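Side-chain contacts in Card1 endonuclease domain-containing protein (Vibrio cholerae, PDB 1XMX), which is of unknown function but carries a Card1-like endonuclease domain and may bind nucleic acid: residues Ala4-Ile9 with Thr19-His24; Cys124-Tyr129 with Asn133-Val138; Arg176-Ala181 with Gly251-Thr256; Ala189-Leu194 with Arg247-Glu252. One frame throughout, in Å; residues are numbered along the deposited sequence.

Contact 1 of 4, residues Ala4-Ile9 with Thr19-His24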
loop_
_atom_site.group_PDB
_atom_site.type_symbol
_atom_site.label_atom_id
_atom_site.label_comp_id
_atom_site.label_asym_id
_atom_site.label_seq_id
_atom_site.Cartn_x
_atom_site.Cartn_y
_atom_site.Cartn_z
ATOM N N ALA A 4 -9.064 29.416 -9.365
ATOM C CA ALA A 4 -9.657 28.357 -8.544
ATOM C C ALA A 4 -8.606 27.773 -7.607
ATOM O O ALA A 4 -7.587 27.198 -8.060
ATOM C CB ALA A 4 -10.308 27.232 -9.428
ATOM N N ILE A 5 -8.856 27.832 -6.313
ATOM C CA ILE A 5 -7.910 27.175 -5.395
ATOM C C ILE A 5 -8.576 26.393 -4.285
ATOM O O ILE A 5 -9.732 26.666 -3.944
ATOM C CB ILE A 5 -6.855 28.176 -4.855
ATOM C CG1 ILE A 5 -7.294 28.896 -3.624
ATOM C CG2 ILE A 5 -6.599 29.274 -5.826
ATOM C CD1 ILE A 5 -6.078 29.700 -3.047
ATOM N N HIS A 6 -7.870 25.397 -3.739
ATOM C CA HIS A 6 -8.304 24.698 -2.523
ATOM C C HIS A 6 -7.629 25.257 -1.258
ATOM O O HIS A 6 -6.523 25.764 -1.335
ATOM C CB HIS A 6 -7.963 23.187 -2.646
ATOM C CG HIS A 6 -8.851 22.468 -3.609
ATOM N ND1 HIS A 6 -8.917 21.097 -3.691
ATOM C CD2 HIS A 6 -9.756 22.941 -4.505
ATOM C CE1 HIS A 6 -9.792 20.746 -4.615
ATOM N NE2 HIS A 6 -10.322 21.844 -5.116
ATOM N N VAL A 7 -8.283 25.139 -0.096
ATOM C CA VAL A 7 -7.610 25.342 1.161
ATOM C C VAL A 7 -7.828 24.080 1.989
ATOM O O VAL A 7 -8.911 23.534 1.974
ATOM C CB VAL A 7 -8.113 26.591 1.897
ATOM C CG1 VAL A 7 -7.399 26.701 3.284
ATOM C CG2 VAL A 7 -7.815 27.846 1.034
ATOM N N GLY A 8 -6.784 23.591 2.668
ATOM C CA GLY A 8 -6.915 22.366 3.463
ATOM C C GLY A 8 -6.157 22.508 4.742
ATOM O O GLY A 8 -5.290 23.373 4.834
ATOM N N ILE A 9 -6.514 21.717 5.755
ATOM C CA ILE A 9 -5.864 21.832 7.068
ATOM C C ILE A 9 -4.986 20.588 7.230
ATOM O O ILE A 9 -5.477 19.470 7.184
ATOM C CB ILE A 9 -6.851 21.903 8.265
ATOM C CG1 ILE A 9 -7.966 22.971 8.081
ATOM C CG2 ILE A 9 -6.082 22.216 9.568
ATOM C CD1 ILE A 9 -7.472 24.240 7.921
ATOM N N THR A 19 -5.852 13.807 -2.834
ATOM C CA THR A 19 -6.598 13.068 -3.863
ATOM C C THR A 19 -7.650 13.881 -4.689
ATOM O O THR A 19 -7.815 13.617 -5.865
ATOM C CB THR A 19 -7.154 11.747 -3.319
ATOM O OG1 THR A 19 -8.046 11.996 -2.237
ATOM C CG2 THR A 19 -6.010 10.844 -2.796
ATOM N N PRO A 20 -8.406 14.816 -4.059
ATOM C CA PRO A 20 -9.199 15.729 -4.853
ATOM C C PRO A 20 -8.426 16.504 -5.938
ATOM O O PRO A 20 -8.976 16.737 -7.039
ATOM C CB PRO A 20 -9.759 16.701 -3.803
ATOM C CG PRO A 20 -9.826 15.823 -2.511
ATOM C CD PRO A 20 -8.604 15.025 -2.597
ATOM N N LEU A 21 -7.191 16.898 -5.663
ATOM C CA LEU A 21 -6.399 17.620 -6.689
ATOM C C LEU A 21 -5.850 16.728 -7.781
ATOM O O LEU A 21 -5.445 17.217 -8.816
ATOM C CB LEU A 21 -5.244 18.391 -6.008
ATOM C CG LEU A 21 -5.712 19.539 -5.051
ATOM C CD1 LEU A 21 -4.610 19.889 -4.121
ATOM C CD2 LEU A 21 -6.207 20.803 -5.821
ATOM N N LEU A 22 -5.764 15.421 -7.538
ATOM C CA LEU A 22 -5.318 14.497 -8.563
ATOM C C LEU A 22 -6.438 14.007 -9.497
ATOM O O LEU A 22 -6.168 13.341 -10.530
ATOM C CB LEU A 22 -4.571 13.296 -7.920
ATOM C CG LEU A 22 -3.388 13.582 -6.992
ATOM C CD1 LEU A 22 -2.756 12.291 -6.533
ATOM C CD2 LEU A 22 -2.324 14.493 -7.671
ATOM N N ASP A 23 -7.687 14.268 -9.099
ATOM C CA ASP A 23 -8.869 13.794 -9.814
ATOM C C ASP A 23 -8.836 14.675 -11.039
ATOM O O ASP A 23 -8.689 15.898 -10.940
ATOM C CB ASP A 23 -10.118 14.148 -8.963
ATOM C CG ASP A 23 -11.391 13.612 -9.513
ATOM O OD1 ASP A 23 -11.728 13.809 -10.702
ATOM O OD2 ASP A 23 -12.073 12.902 -8.766
ATOM N N HIS A 24 -9.024 14.092 -12.205
ATOM C CA HIS A 24 -8.966 14.889 -13.447
ATOM C C HIS A 24 -10.107 15.879 -13.564
ATOM O O HIS A 24 -10.032 16.794 -14.403
ATOM C CB HIS A 24 -9.047 13.957 -14.666
ATOM C CG HIS A 24 -7.836 13.097 -14.844
ATOM N ND1 HIS A 24 -7.651 12.288 -15.947
ATOM C CD2 HIS A 24 -6.746 12.932 -14.066
ATOM C CE1 HIS A 24 -6.500 11.647 -15.829
ATOM N NE2 HIS A 24 -5.927 12.034 -14.703
#
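His6 on strand 4-9 meets Leu21 and Pro20 on helix 15-22. Just before it on the strand, Ile5 points away from the helix and packs on Ile32 of strand 30-35. His6 itself points toward the helix. Its CG lies anti to the carbonyl carbon (chi1 -73°), and this brings one ring face onto Leu21. Leu21 CD2 sits 3.4 Å above the plane of the His6 ring, displaced toward the rim. Leu21 CD2 is closest to His6 ND1, at 3.5 Å. The methyl makes a CH-pi contact, with Leu21 CD2 3.8 Å from the His6 ring centroid and 26° off the normal. The two side chains run past each other in opposite directions. Strand 4-9, helix 15-22 and strand 30-35 form a beta-alpha-beta unit of a Rossmann-like sheet, and the contact seats the helix on the first strand. Leu21 also touches Ile31 of strand 30-35. Pro20 comes to the edge of the His6 ring instead, where Pro20 CB is 4.1 Å from His6 CE1. A bound glycerol, probably from the crystallisation liquor, lies about 3 Å from the His6 side chain.

Contact 2 of 4, residues Cys124-Tyr129 with Asn133-Val138. With FMT (formic acid), chain E.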
loop_
_atom_site.group_PDB
_atom_site.type_symbol
_atom_site.label_atom_id
_atom_site.label_comp_id
_atom_site.label_asym_id
_atom_site.label_seq_id
_atom_site.Cartn_x
_atom_site.Cartn_y
_atom_site.Cartn_z
ATOM N N CYS A 124 -16.175 9.144 -1.059
ATOM C CA CYS A 124 -17.038 10.130 -1.756
ATOM C C CYS A 124 -16.675 11.523 -1.331
ATOM O O CYS A 124 -16.542 11.780 -0.130
ATOM C CB CYS A 124 -18.522 9.954 -1.427
ATOM S SG CYS A 124 -19.192 8.337 -1.840
ATOM N N LEU A 125 -16.535 12.427 -2.295
ATOM C CA LEU A 125 -16.437 13.837 -1.981
ATOM C C LEU A 125 -17.863 14.368 -1.812
ATOM O O LEU A 125 -18.674 14.285 -2.730
ATOM C CB LEU A 125 -15.788 14.569 -3.120
ATOM C CG LEU A 125 -15.441 16.021 -2.907
ATOM C CD1 LEU A 125 -14.232 16.368 -3.786
ATOM C CD2 LEU A 125 -16.676 16.865 -3.186
ATOM N N CYS A 126 -18.116 14.957 -0.646
ATOM C CA CYS A 126 -19.439 15.306 -0.166
ATOM C C CYS A 126 -19.450 16.804 0.020
ATOM O O CYS A 126 -18.547 17.352 0.691
ATOM C CB CYS A 126 -19.680 14.663 1.203
ATOM S SG CYS A 126 -19.650 12.806 1.249
ATOM N N TRP A 127 -20.423 17.464 -0.594
ATOM C CA TRP A 127 -20.537 18.922 -0.481
ATOM C C TRP A 127 -21.335 19.310 0.726
ATOM O O TRP A 127 -22.527 19.002 0.796
ATOM C CB TRP A 127 -21.200 19.482 -1.719
ATOM C CG TRP A 127 -20.332 19.307 -2.873
ATOM C CD1 TRP A 127 -20.390 18.308 -3.834
ATOM C CD2 TRP A 127 -19.189 20.096 -3.187
ATOM N NE1 TRP A 127 -19.378 18.472 -4.744
ATOM C CE2 TRP A 127 -18.633 19.564 -4.394
ATOM C CE3 TRP A 127 -18.618 21.244 -2.617
ATOM C CZ2 TRP A 127 -17.527 20.116 -5.006
ATOM C CZ3 TRP A 127 -17.506 21.789 -3.227
ATOM C CH2 TRP A 127 -16.967 21.214 -4.414
ATOM N N LEU A 128 -20.670 19.944 1.687
ATOM C CA LEU A 128 -21.322 20.382 2.923
ATOM C C LEU A 128 -22.017 21.695 2.661
ATOM O O LEU A 128 -23.061 21.977 3.212
ATOM C CB LEU A 128 -20.307 20.509 4.063
ATOM C CG LEU A 128 -20.351 19.035 4.477
ATOM C CD1 LEU A 128 -18.994 18.385 4.378
ATOM C CD2 LEU A 128 -21.162 18.653 5.733
ATOM N N TYR A 129 -21.448 22.461 1.752
ATOM C CA TYR A 129 -21.983 23.747 1.417
ATOM C C TYR A 129 -21.483 24.099 0.004
ATOM O O TYR A 129 -20.285 24.005 -0.271
ATOM C CB TYR A 129 -21.566 24.807 2.477
ATOM C CG TYR A 129 -22.008 26.174 2.031
ATOM C CD1 TYR A 129 -23.355 26.510 2.023
ATOM C CD2 TYR A 129 -21.093 27.082 1.539
ATOM C CE1 TYR A 129 -23.788 27.759 1.541
ATOM C CE2 TYR A 129 -21.490 28.308 1.069
ATOM C CZ TYR A 129 -22.838 28.646 1.065
ATOM O OH TYR A 129 -23.215 29.885 0.617
ATOM N N ASN A 133 -24.777 20.958 -4.512
ATOM C CA ASN A 133 -23.739 20.422 -5.387
ATOM C C ASN A 133 -23.805 18.888 -5.369
ATOM O O ASN A 133 -24.263 18.284 -4.408
ATOM C CB ASN A 133 -22.358 20.852 -4.892
ATOM C CG ASN A 133 -21.906 22.220 -5.417
ATOM O OD1 ASN A 133 -22.603 22.877 -6.207
ATOM N ND2 ASN A 133 -20.699 22.646 -4.977
ATOM N N ASN A 134 -23.343 18.243 -6.427
ATOM C CA ASN A 134 -23.409 16.777 -6.468
ATOM C C ASN A 134 -22.161 16.025 -6.014
ATOM O O ASN A 134 -21.102 16.234 -6.552
ATOM C CB ASN A 134 -23.870 16.332 -7.852
ATOM C CG ASN A 134 -25.128 17.050 -8.258
ATOM O OD1 ASN A 134 -26.214 16.774 -7.737
ATOM N ND2 ASN A 134 -24.987 18.033 -9.146
ATOM N N ASP A 135 -22.323 15.119 -5.057
ATOM C CA ASP A 135 -21.201 14.348 -4.515
ATOM C C ASP A 135 -20.693 13.452 -5.620
ATOM O O ASP A 135 -21.473 12.965 -6.441
ATOM C CB ASP A 135 -21.623 13.483 -3.307
ATOM C CG ASP A 135 -22.295 14.291 -2.209
ATOM O OD1 ASP A 135 -22.323 15.538 -2.292
ATOM O OD2 ASP A 135 -22.825 13.679 -1.263
ATOM N N THR A 136 -19.391 13.219 -5.629
ATOM C CA THR A 136 -18.804 12.337 -6.628
ATOM C C THR A 136 -17.814 11.410 -5.915
ATOM O O THR A 136 -17.358 11.682 -4.792
ATOM C CB THR A 136 -18.065 13.146 -7.739
ATOM O OG1 THR A 136 -17.113 14.003 -7.139
ATOM C CG2 THR A 136 -19.013 14.055 -8.485
ATOM N N GLN A 137 -17.450 10.335 -6.581
ATOM C CA GLN A 137 -16.514 9.388 -6.013
ATOM C C GLN A 137 -15.130 9.924 -6.422
ATOM O O GLN A 137 -14.891 10.189 -7.560
ATOM C CB GLN A 137 -16.829 8.007 -6.615
ATOM C CG GLN A 137 -15.777 6.944 -6.466
ATOM C CD GLN A 137 -15.398 6.705 -5.010
ATOM O OE1 GLN A 137 -14.218 6.637 -4.679
ATOM N NE2 GLN A 137 -16.407 6.547 -4.152
ATOM N N VAL A 138 -14.217 10.149 -5.497
ATOM C CA VAL A 138 -12.897 10.650 -5.900
ATOM C C VAL A 138 -12.159 9.672 -6.795
ATOM O O VAL A 138 -12.151 8.483 -6.516
ATOM C CB VAL A 138 -12.056 10.959 -4.678
ATOM C CG1 VAL A 138 -10.644 11.448 -5.112
ATOM C CG2 VAL A 138 -12.811 12.042 -3.804
HETATM C C FMT E . -25.562 14.386 -5.052
HETATM O O1 FMT E . -25.208 14.830 -3.928
HETATM O O2 FMT E . -26.558 14.722 -5.735
#
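Trp127 carries Asn133 on one face of its indole. Trp127 CG lies anti to the carbonyl carbon (chi1 -67°), which turns the indole face to Asn133. Asn133 CB stands over the five-membered ring, 3.4 Å from the centroid, in a CH-pi contact. The amide continues across the same face, and Asn133 ND2 comes within 3.4 Å of Trp127 CE3. Ring and amide planes are 84° apart, so the amide stands upright on the indole. Leu125 CD2 covers the opposite face, near the rim. Phe116 of strand 115-118 meets Trp127 edge-to-face.

Asp135 reaches back to the first strand. Asp135 OD1 accepts a hydrogen bond from Trp127 N at 3.2 Å. The N-H points almost straight at the oxygen (170°) but arrives from above the carboxylate plane. Asp135 N donates to O1 of a formic acid, probably from the crystallisation liquor, at 3.1 Å.

Leu125 and Thr136 form an antiparallel hydrogen-bonded pair. Leu125 N to Thr136 O is 2.7 Å, and Thr136 N to Leu125 O is 3.2 Å. Leu125 CB touches Val138 CG2 at 4.0 Å. A classic beta bulge at Leu128 and Tyr129, facing Ile115, ends the first strand. This is a beta hairpin at the edge of the N-terminal mixed sheet.

Contact 3 of 4, residues Arg176-Ala181 with Gly251-Thr256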
loop_
_atom_site.group_PDB
_atom_site.type_symbol
_atom_site.label_atom_id
_atom_site.label_comp_id
_atom_site.label_asym_id
_atom_site.label_seq_id
_atom_site.Cartn_x
_atom_site.Cartn_y
_atom_site.Cartn_z
ATOM N N ARG A 176 -0.039 -24.055 -9.151
ATOM C CA ARG A 176 -0.025 -25.471 -8.825
ATOM C C ARG A 176 0.346 -25.651 -7.403
ATOM O O ARG A 176 -0.215 -26.482 -6.723
ATOM C CB ARG A 176 1.018 -26.264 -9.622
ATOM C CG ARG A 176 1.001 -26.143 -11.148
ATOM C CD ARG A 176 -0.288 -26.493 -11.728
ATOM N NE ARG A 176 -0.774 -27.840 -11.425
ATOM C CZ ARG A 176 -1.909 -28.086 -10.752
ATOM N NH1 ARG A 176 -2.660 -27.070 -10.257
ATOM N NH2 ARG A 176 -2.290 -29.352 -10.556
ATOM N N TRP A 177 1.379 -24.938 -6.992
ATOM C CA TRP A 177 1.884 -25.114 -5.634
ATOM C C TRP A 177 0.845 -24.546 -4.645
ATOM O O TRP A 177 0.550 -25.175 -3.647
ATOM C CB TRP A 177 3.254 -24.470 -5.471
ATOM C CG TRP A 177 4.371 -25.175 -6.321
ATOM C CD1 TRP A 177 4.256 -26.348 -7.045
ATOM C CD2 TRP A 177 5.737 -24.724 -6.502
ATOM N NE1 TRP A 177 5.466 -26.650 -7.652
ATOM C CE2 TRP A 177 6.384 -25.669 -7.345
ATOM C CE3 TRP A 177 6.466 -23.611 -6.040
ATOM C CZ2 TRP A 177 7.729 -25.542 -7.733
ATOM C CZ3 TRP A 177 7.832 -23.471 -6.435
ATOM C CH2 TRP A 177 8.441 -24.447 -7.263
ATOM N N ALA A 178 0.247 -23.400 -4.984
ATOM C CA ALA A 178 -0.710 -22.751 -4.070
ATOM C C ALA A 178 -1.936 -23.639 -3.895
ATOM O O ALA A 178 -2.524 -23.720 -2.835
ATOM C CB ALA A 178 -1.124 -21.382 -4.619
ATOM N N SER A 179 -2.347 -24.290 -4.956
ATOM C CA SER A 179 -3.613 -25.027 -4.912
ATOM C C SER A 179 -3.480 -26.454 -4.351
ATOM O O SER A 179 -4.480 -27.111 -4.117
ATOM C CB SER A 179 -4.265 -25.050 -6.313
ATOM O OG SER A 179 -3.594 -25.990 -7.143
ATOM N N ASN A 180 -2.244 -26.921 -4.166
ATOM C CA ASN A 180 -1.965 -28.186 -3.517
ATOM C C ASN A 180 -1.022 -27.895 -2.367
ATOM O O ASN A 180 -0.068 -28.631 -2.159
ATOM C CB ASN A 180 -1.252 -29.115 -4.510
ATOM C CG ASN A 180 -2.141 -29.500 -5.656
ATOM O OD1 ASN A 180 -3.143 -30.150 -5.454
ATOM N ND2 ASN A 180 -1.810 -29.056 -6.861
ATOM N N ALA A 181 -1.250 -26.802 -1.661
ATOM C CA ALA A 181 -0.267 -26.320 -0.672
ATOM C C ALA A 181 0.027 -27.285 0.492
ATOM O O ALA A 181 1.182 -27.430 0.921
ATOM C CB ALA A 181 -0.664 -24.941 -0.133
ATOM N N GLY A 251 11.274 -19.428 -2.217
ATOM C CA GLY A 251 10.049 -19.008 -1.531
ATOM C C GLY A 251 9.397 -17.767 -2.113
ATOM O O GLY A 251 8.268 -17.431 -1.764
ATOM N N GLU A 252 10.102 -17.072 -3.003
ATOM C CA GLU A 252 9.518 -15.898 -3.680
ATOM C C GLU A 252 8.415 -16.258 -4.647
ATOM O O GLU A 252 7.784 -15.367 -5.180
ATOM C CB GLU A 252 10.580 -15.126 -4.437
ATOM C CG GLU A 252 11.775 -14.752 -3.588
ATOM C CD GLU A 252 12.357 -13.439 -4.052
ATOM O OE1 GLU A 252 11.817 -12.918 -5.064
ATOM O OE2 GLU A 252 13.342 -12.946 -3.417
ATOM N N TRP A 253 8.190 -17.562 -4.888
ATOM C CA TRP A 253 7.070 -17.995 -5.722
ATOM C C TRP A 253 5.689 -17.450 -5.259
ATOM O O TRP A 253 4.802 -17.188 -6.076
ATOM C CB TRP A 253 7.022 -19.531 -5.826
ATOM C CG TRP A 253 6.639 -20.222 -4.577
ATOM C CD1 TRP A 253 7.484 -20.674 -3.622
ATOM C CD2 TRP A 253 5.302 -20.545 -4.119
ATOM N NE1 TRP A 253 6.779 -21.257 -2.608
ATOM C CE2 TRP A 253 5.442 -21.189 -2.877
ATOM C CE3 TRP A 253 4.017 -20.374 -4.655
ATOM C CZ2 TRP A 253 4.365 -21.676 -2.168
ATOM C CZ3 TRP A 253 2.930 -20.834 -3.929
ATOM C CH2 TRP A 253 3.105 -21.480 -2.711
ATOM N N LEU A 254 5.495 -17.325 -3.950
ATOM C CA LEU A 254 4.173 -17.024 -3.404
ATOM C C LEU A 254 3.868 -15.544 -3.565
ATOM O O LEU A 254 2.738 -15.159 -3.841
ATOM C CB LEU A 254 4.113 -17.411 -1.933
ATOM C CG LEU A 254 2.781 -17.053 -1.277
ATOM C CD1 LEU A 254 1.546 -17.757 -1.913
ATOM C CD2 LEU A 254 2.879 -17.388 0.200
ATOM N N GLU A 255 4.871 -14.703 -3.398
ATOM C CA GLU A 255 4.662 -13.244 -3.566
ATOM C C GLU A 255 4.544 -12.920 -5.072
ATOM O O GLU A 255 3.853 -12.004 -5.455
ATOM C CB GLU A 255 5.779 -12.441 -2.909
ATOM C CG GLU A 255 7.200 -12.836 -3.405
ATOM C CD GLU A 255 8.314 -12.153 -2.627
ATOM O OE1 GLU A 255 8.085 -11.653 -1.505
ATOM O OE2 GLU A 255 9.447 -12.120 -3.103
ATOM N N THR A 256 5.306 -13.616 -5.896
ATOM C CA THR A 256 5.191 -13.507 -7.336
ATOM C C THR A 256 3.800 -13.870 -7.850
ATOM O O THR A 256 3.270 -13.173 -8.712
ATOM C CB THR A 256 6.213 -14.452 -8.016
ATOM O OG1 THR A 256 7.533 -14.072 -7.620
ATOM C CG2 THR A 256 6.130 -14.309 -9.529
#
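Trp177 and Trp253 form an edge-to-face aromatic pair. The six-membered ring of Trp177 turns its edge to the five-membered ring of Trp253. The two ring centroids are 5.1 Å apart and the planes are at 84°, which makes the stack T-shaped. Trp177 CE3 leads, 3.7 Å from Trp253 CG. Trp253 has its CG between the backbone N and the carbonyl carbon (chi1 70°), a crowded position that swings the indole toward Trp177 and Ala178. Phe344 also meets Trp253 edge-to-face.

The aliphatic contacts extend the pair. Trp177 CB makes a CH-pi contact over the six-membered ring of Trp253, 4.1 Å from its centroid. Ala178 CB touches Trp253 CZ3, also at 4.1 Å. On the opposite face of the indole, Leu254 CB of its own helix lies over the centre. Both faces of Trp253 are therefore packed.

The polar groups work within each segment or toward other parts of the chain. Trp177 NE1 is hydrogen-bonded to Asp224 OD2, which satisfies the buried indole nitrogen. Asn180 ND2 donates to Arg176 O at 3.0 Å, on a lone pair in the carbonyl plane. This bond is bent, and the oxygen is tilted out of the Asn180 amide plane. Glu252 O accepts twice, from Thr256 OG1 at 2.8 Å and from Thr256 N at 3.1 Å. These two donors reach it from opposite faces of its plane.

The contact is a buried helix-helix interface with a tryptophan pair at its centre. It packs the end of helix 164-179 against helix 243-266, which belongs to the Card1-like endonuclease region of the PD-(D/E)XK clan.

Contact 4 of 4, residues Ala189-Leu194 with Arg247-Glu252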
loop_
_atom_site.group_PDB
_atom_site.type_symbol
_atom_site.label_atom_id
_atom_site.label_comp_id
_atom_site.label_asym_id
_atom_site.label_seq_id
_atom_site.Cartn_x
_atom_site.Cartn_y
_atom_site.Cartn_z
ATOM N N ALA A 189 9.714 -26.839 1.891
ATOM C CA ALA A 189 10.762 -26.719 2.871
ATOM C C ALA A 189 12.123 -27.308 2.426
ATOM O O ALA A 189 13.186 -26.673 2.636
ATOM C CB ALA A 189 10.324 -27.384 4.183
ATOM N N THR A 190 12.124 -28.507 1.843
ATOM C CA THR A 190 13.410 -29.073 1.418
ATOM C C THR A 190 13.979 -28.305 0.238
ATOM O O THR A 190 15.182 -28.130 0.150
ATOM C CB THR A 190 13.274 -30.525 1.002
ATOM O OG1 THR A 190 12.579 -31.238 2.049
ATOM C CG2 THR A 190 14.702 -31.158 0.774
ATOM N N LEU A 191 13.105 -27.899 -0.690
ATOM C CA LEU A 191 13.489 -27.078 -1.846
ATOM C C LEU A 191 14.032 -25.714 -1.405
ATOM O O LEU A 191 15.052 -25.222 -1.933
ATOM C CB LEU A 191 12.279 -26.846 -2.768
ATOM C CG LEU A 191 12.686 -26.232 -4.114
ATOM C CD1 LEU A 191 13.852 -26.951 -4.802
ATOM C CD2 LEU A 191 11.506 -26.094 -5.064
ATOM N N ASN A 192 13.348 -25.112 -0.428
ATOM C CA ASN A 192 13.874 -23.904 0.210
ATOM C C ASN A 192 15.279 -24.081 0.776
ATOM O O ASN A 192 16.136 -23.245 0.548
ATOM C CB ASN A 192 12.955 -23.400 1.301
ATOM C CG ASN A 192 13.600 -22.311 2.122
ATOM O OD1 ASN A 192 13.687 -21.148 1.684
ATOM N ND2 ASN A 192 14.055 -22.666 3.314
ATOM N N TYR A 193 15.526 -25.147 1.527
ATOM C CA TYR A 193 16.901 -25.433 2.002
ATOM C C TYR A 193 17.933 -25.595 0.834
ATOM O O TYR A 193 19.023 -25.022 0.884
ATOM C CB TYR A 193 16.913 -26.642 2.955
ATOM C CG TYR A 193 18.300 -27.209 3.156
ATOM C CD1 TYR A 193 19.136 -26.750 4.179
ATOM C CD2 TYR A 193 18.795 -28.182 2.288
ATOM C CE1 TYR A 193 20.411 -27.297 4.340
ATOM C CE2 TYR A 193 20.066 -28.688 2.418
ATOM C CZ TYR A 193 20.853 -28.252 3.440
ATOM O OH TYR A 193 22.113 -28.811 3.519
ATOM N N LEU A 194 17.568 -26.329 -0.220
ATOM C CA LEU A 194 18.409 -26.463 -1.421
ATOM C C LEU A 194 18.657 -25.112 -2.111
ATOM O O LEU A 194 19.792 -24.771 -2.427
ATOM C CB LEU A 194 17.802 -27.454 -2.432
ATOM C CG LEU A 194 17.650 -28.937 -1.994
ATOM C CD1 LEU A 194 16.724 -29.663 -2.967
ATOM C CD2 LEU A 194 18.970 -29.680 -1.957
ATOM N N ARG A 247 15.616 -17.862 -6.623
ATOM C CA ARG A 247 14.821 -17.100 -5.644
ATOM C C ARG A 247 13.380 -17.592 -5.569
ATOM O O ARG A 247 12.754 -17.565 -4.507
ATOM C CB ARG A 247 14.750 -15.607 -6.022
ATOM C CG ARG A 247 15.887 -14.773 -5.456
ATOM C CD ARG A 247 15.776 -13.286 -5.891
ATOM N NE ARG A 247 16.784 -12.990 -6.915
ATOM C CZ ARG A 247 16.522 -12.444 -8.102
ATOM N NH1 ARG A 247 15.276 -12.108 -8.408
ATOM N NH2 ARG A 247 17.510 -12.209 -8.978
ATOM N N PHE A 248 12.874 -18.011 -6.716
ATOM C CA PHE A 248 11.503 -18.432 -6.876
ATOM C C PHE A 248 11.321 -19.659 -6.039
ATOM O O PHE A 248 10.350 -19.727 -5.274
ATOM C CB PHE A 248 11.224 -18.747 -8.337
ATOM C CG PHE A 248 9.821 -19.241 -8.614
ATOM C CD1 PHE A 248 8.766 -18.348 -8.796
ATOM C CD2 PHE A 248 9.564 -20.610 -8.758
ATOM C CE1 PHE A 248 7.463 -18.808 -9.065
ATOM C CE2 PHE A 248 8.273 -21.069 -9.031
ATOM C CZ PHE A 248 7.223 -20.166 -9.188
ATOM N N ALA A 249 12.250 -20.625 -6.188
ATOM C CA ALA A 249 12.223 -21.910 -5.422
ATOM C C ALA A 249 12.590 -21.689 -3.981
ATOM O O ALA A 249 12.268 -22.491 -3.098
ATOM C CB ALA A 249 13.227 -22.919 -6.029
ATOM N N ASN A 250 13.288 -20.590 -3.724
ATOM C CA ASN A 250 13.579 -20.265 -2.358
ATOM C C ASN A 250 12.335 -19.836 -1.537
ATOM O O ASN A 250 12.321 -19.944 -0.292
ATOM C CB ASN A 250 14.718 -19.262 -2.280
ATOM C CG ASN A 250 15.593 -19.507 -1.088
ATOM O OD1 ASN A 250 15.307 -20.395 -0.288
ATOM N ND2 ASN A 250 16.685 -18.738 -0.966
ATOM N N GLY A 251 11.274 -19.428 -2.217
ATOM C CA GLY A 251 10.049 -19.008 -1.531
ATOM C C GLY A 251 9.397 -17.767 -2.113
ATOM O O GLY A 251 8.268 -17.431 -1.764
ATOM N N GLU A 252 10.102 -17.072 -3.003
ATOM C CA GLU A 252 9.518 -15.898 -3.680
ATOM C C GLU A 252 8.415 -16.258 -4.647
ATOM O O GLU A 252 7.784 -15.367 -5.180
ATOM C CB GLU A 252 10.580 -15.126 -4.437
ATOM C CG GLU A 252 11.775 -14.752 -3.588
ATOM C CD GLU A 252 12.357 -13.439 -4.052
ATOM O OE1 GLU A 252 11.817 -12.918 -5.064
ATOM O OE2 GLU A 252 13.342 -12.946 -3.417
#
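A close helix-helix crossing brings Asn192 and Leu191 of helix 181-201 against Asn250 and Ala249 of helix 243-266. The axes of the two short segments approach to 7.7 Å, with a signed crossing angle of -128°. The backbones come nearest at Asn192 and Asn250, whose CA atoms are 4.5 Å apart.

The apolar half of the contact is small. Leu191 CD2 touches Ala249 CB at 3.7 Å, and Leu191 CG lies 3.9 Å from the same methyl. Leu191 CG is anti to the backbone N (chi1 -169°), and the branch beyond it bends in toward Ala249. The small Ala249 side chain is consistent with the close approach of the helices.

The polar half is a pair of amides. The Asn192 and Asn250 side chains leave their helices at the flank, and their amides then meet. The amide planes are 34° apart. The O and N of each amide may be assigned the wrong way round, so no donor or acceptor is named.

The second helix is distorted where it makes this contact. A wider pi-type turn is marked by the bond from Glu252 N to Arg247 O, 3.1 Å long. Gly251, in this turn, also donates from its N to Phe248 O at 3.2 Å.

Around the crossing, Leu191 continues onto Trp177 of helix 164-179 and Leu225 of helix 216-227. Phe248 packs on Leu170 and Leu173 of helix 164-179. The loop residue Lys312, just after strand 303-310, touches Asn192 and Ala189.

From the N terminus, contact 1 closes a short loop between strand 4-9 and helix 15-22. Contact 2 follows in series and closes the tight hairpin of 124-129 with 133-138. Both reach the same sheet, and they touch where Val138 packs against Thr19, Pro20 and Asp23. Contacts 3 and 4 lie on the other side of the chain's centre and close much longer loops. Contact 4 opens inside the loop of contact 3 and ends on the same part of helix 243-266, where the two share Gly251 and Glu252. Trp177 meets Phe248 and Leu191 between them. Together they bind helices 164-179 and 181-201 to helix 243-266.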